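PDB 6JYZ: putative secreted endoglycosylceramidase from Rhodococcus hoagii, which probably hydrolyses the glycosidic bond between sugar and ceramide in glycosphingolipids, with galactosylceramides as the likely substrates. Local coordinates for residues V133-P136 and E137-C141. Numbering follows the deposited sequence.
Sequences VGTP and EGQDC
The carbonyl oxygen of P136 accepts a hydrogen bond from the backbone of Q139, with Q139 N 3.1 Å from P136 O, and so closes a type I beta turn, P136-E137-G138-Q139. The bond is nearly straight (N-H...O 159°), though the donor sits above the carbonyl plane rather than on a lone pair, and R147 adds a weak hydrogen bond to the same oxygen. P136 suits the first position because the turn uses its carbonyl and asks for no N-H, which proline lacks. E137 and G138 occupy the two corners; E137 is exposed, its CB turned away from P136 and its chain extended beyond CG.

Across the turn, the P136 ring and the Q139 side chain lie side by side and point the same way, with P136 CD 4.0 Å from Q139 CB. T135 adds its methyl: CG2, anti to the backbone N, reaches to 3.5 Å from Q139 O and 4.0 Å from Q139 CG, its side chain crossing that of Q139 at about a right angle. Threonine thus gives its methyl to the turn and its hydroxyl to T166 and the backbone N of G148, farther along the same loop, while Q139 O is held by R147.

The turn lies at the surface, in the long loop between strand 119-124 and helix 177-187 of the family 5 glycoside hydrolase barrel, and the C141-C167 disulfide ties the chain leaving the turn to a later part of that loop. Q139, bent at chi2 (64°), donates a hydrogen bond from NE2 to D140 O at 2.9 Å, in the carbonyl plane and on a lone pair.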
ATOM      1  N   VAL A 133       1.664 -22.244   2.726  1.00 11.31           N
ATOM      2  CA  VAL A 133       1.255 -22.804   1.444  1.00 11.51           C
ATOM      3  C   VAL A 133       2.407 -23.342   0.631  1.00 11.42           C
ATOM      4  O   VAL A 133       2.173 -23.697  -0.533  1.00 12.18           O
ATOM      5  CB  VAL A 133       0.525 -21.712   0.617  1.00 11.87           C
ATOM      6  CG1 VAL A 133      -0.697 -21.229   1.385  1.00 12.89           C
ATOM      7  CG2 VAL A 133       1.393 -20.555   0.214  1.00 12.31           C
ATOM      8  N   GLY A 134       3.620 -23.419   1.154  1.00 11.12           N
ATOM      9  CA  GLY A 134       4.727 -23.902   0.348  1.00 11.63           C
ATOM     10  C   GLY A 134       4.767 -25.431   0.226  1.00 11.63           C
ATOM     11  O   GLY A 134       4.196 -26.164   1.019  1.00 12.83           O
ATOM     12  N   THR A 135       5.479 -25.882  -0.807  1.00 11.29           N
ATOM     13  CA  THR A 135       5.632 -27.330  -1.005  1.00 12.03           C
ATOM     14  C   THR A 135       6.657 -27.868  -0.010  1.00 12.83           C
ATOM     15  O   THR A 135       7.778 -27.397  -0.001  1.00 14.34           O
ATOM     16  CB  THR A 135       6.090 -27.611  -2.430  1.00 12.39           C
ATOM     17  OG1 THR A 135       5.234 -26.937  -3.373  1.00 12.47           O
ATOM     18  CG2 THR A 135       6.034 -29.104  -2.750  1.00 13.21           C
ATOM     19  N   PRO A 136       6.287 -28.872   0.805  1.00 13.08           N
ATOM     20  CA  PRO A 136       7.293 -29.367   1.776  1.00 15.87           C
ATOM     21  C   PRO A 136       8.462 -30.036   1.073  1.00 17.06           C
ATOM     22  O   PRO A 136       8.365 -30.526  -0.052  1.00 15.64           O
ATOM     23  CB  PRO A 136       6.495 -30.394   2.582  1.00 18.83           C
ATOM     24  CG  PRO A 136       5.037 -30.199   2.313  1.00 17.72           C
ATOM     25  CD  PRO A 136       4.955 -29.416   0.990  1.00 14.95           C
ATOM     26  N   GLU A 137       9.656 -29.966   1.701  1.00 21.11           N
ATOM     27  CA  GLU A 137      10.858 -30.535   1.119  1.00 22.60           C
ATOM     28  C   GLU A 137      10.711 -31.973   0.621  1.00 26.66           C
ATOM     29  O   GLU A 137      11.187 -32.255  -0.474  1.00 30.72           O
ATOM     30  CB  GLU A 137      12.004 -30.368   2.141  1.00 30.66           C
ATOM     31  CG  GLU A 137      13.335 -30.931   1.670  1.00 38.10           C
ATOM     32  CD  GLU A 137      14.370 -31.200   2.756  1.00 51.59           C
ATOM     33  OE1 GLU A 137      14.156 -30.790   3.941  1.00 58.46           O
ATOM     34  OE2 GLU A 137      15.398 -31.833   2.419  1.00 51.93           O
ATOM     35  N   GLY A 138      10.032 -32.855   1.312  1.00 25.64           N
ATOM     36  CA  GLY A 138      10.138 -34.173   0.635  1.00 23.32           C
ATOM     37  C   GLY A 138       9.013 -34.500  -0.363  1.00 21.05           C
ATOM     38  O   GLY A 138       8.772 -35.670  -0.709  1.00 20.74           O
ATOM     39  N   GLN A 139       8.255 -33.485  -0.789  1.00 16.58           N
ATOM     40  CA  GLN A 139       7.023 -33.680  -1.564  1.00 16.04           C
ATOM     41  C   GLN A 139       7.311 -33.205  -2.974  1.00 15.58           C
ATOM     42  O   GLN A 139       7.787 -32.087  -3.200  1.00 16.09           O
ATOM     43  CB  GLN A 139       5.919 -32.774  -0.981  1.00 15.38           C
ATOM     44  CG  GLN A 139       4.625 -32.743  -1.828  1.00 15.35           C
ATOM     45  CD  GLN A 139       3.936 -34.091  -1.882  1.00 16.27           C
ATOM     46  OE1 GLN A 139       3.635 -34.668  -0.856  1.00 21.94           O
ATOM     47  NE2 GLN A 139       3.658 -34.548  -3.063  1.00 14.79           N
ATOM     48  N   ASP A 140       7.039 -34.023  -3.986  1.00 14.49           N
ATOM     49  CA  ASP A 140       7.144 -33.677  -5.396  1.00 14.76           C
ATOM     50  C   ASP A 140       5.853 -33.000  -5.899  1.00 14.28           C
ATOM     51  O   ASP A 140       4.807 -32.963  -5.265  1.00 14.88           O
ATOM     52  CB  ASP A 140       7.398 -34.958  -6.232  1.00 16.19           C
ATOM     53  CG  ASP A 140       8.748 -35.620  -5.963  1.00 22.27           C
ATOM     54  OD1 ASP A 140       9.629 -34.990  -5.336  1.00 25.11           O
ATOM     55  OD2 ASP A 140       8.886 -36.775  -6.455  1.00 27.35           O
ATOM     56  N   CYS A 141       6.051 -32.393  -7.072  1.00 17.50           N
ATOM     57  CA  CYS A 141       4.973 -31.748  -7.787  1.00 16.82           C
ATOM     58  C   CYS A 141       4.347 -32.640  -8.835  1.00 16.56           C
ATOM     59  O   CYS A 141       5.010 -33.497  -9.445  1.00 17.82           O
ATOM     60  CB  CYS A 141       5.517 -30.569  -8.569  1.00 17.31           C
ATOM     61  SG  CYS A 141       5.871 -29.228  -7.408  1.00 21.07           S
TER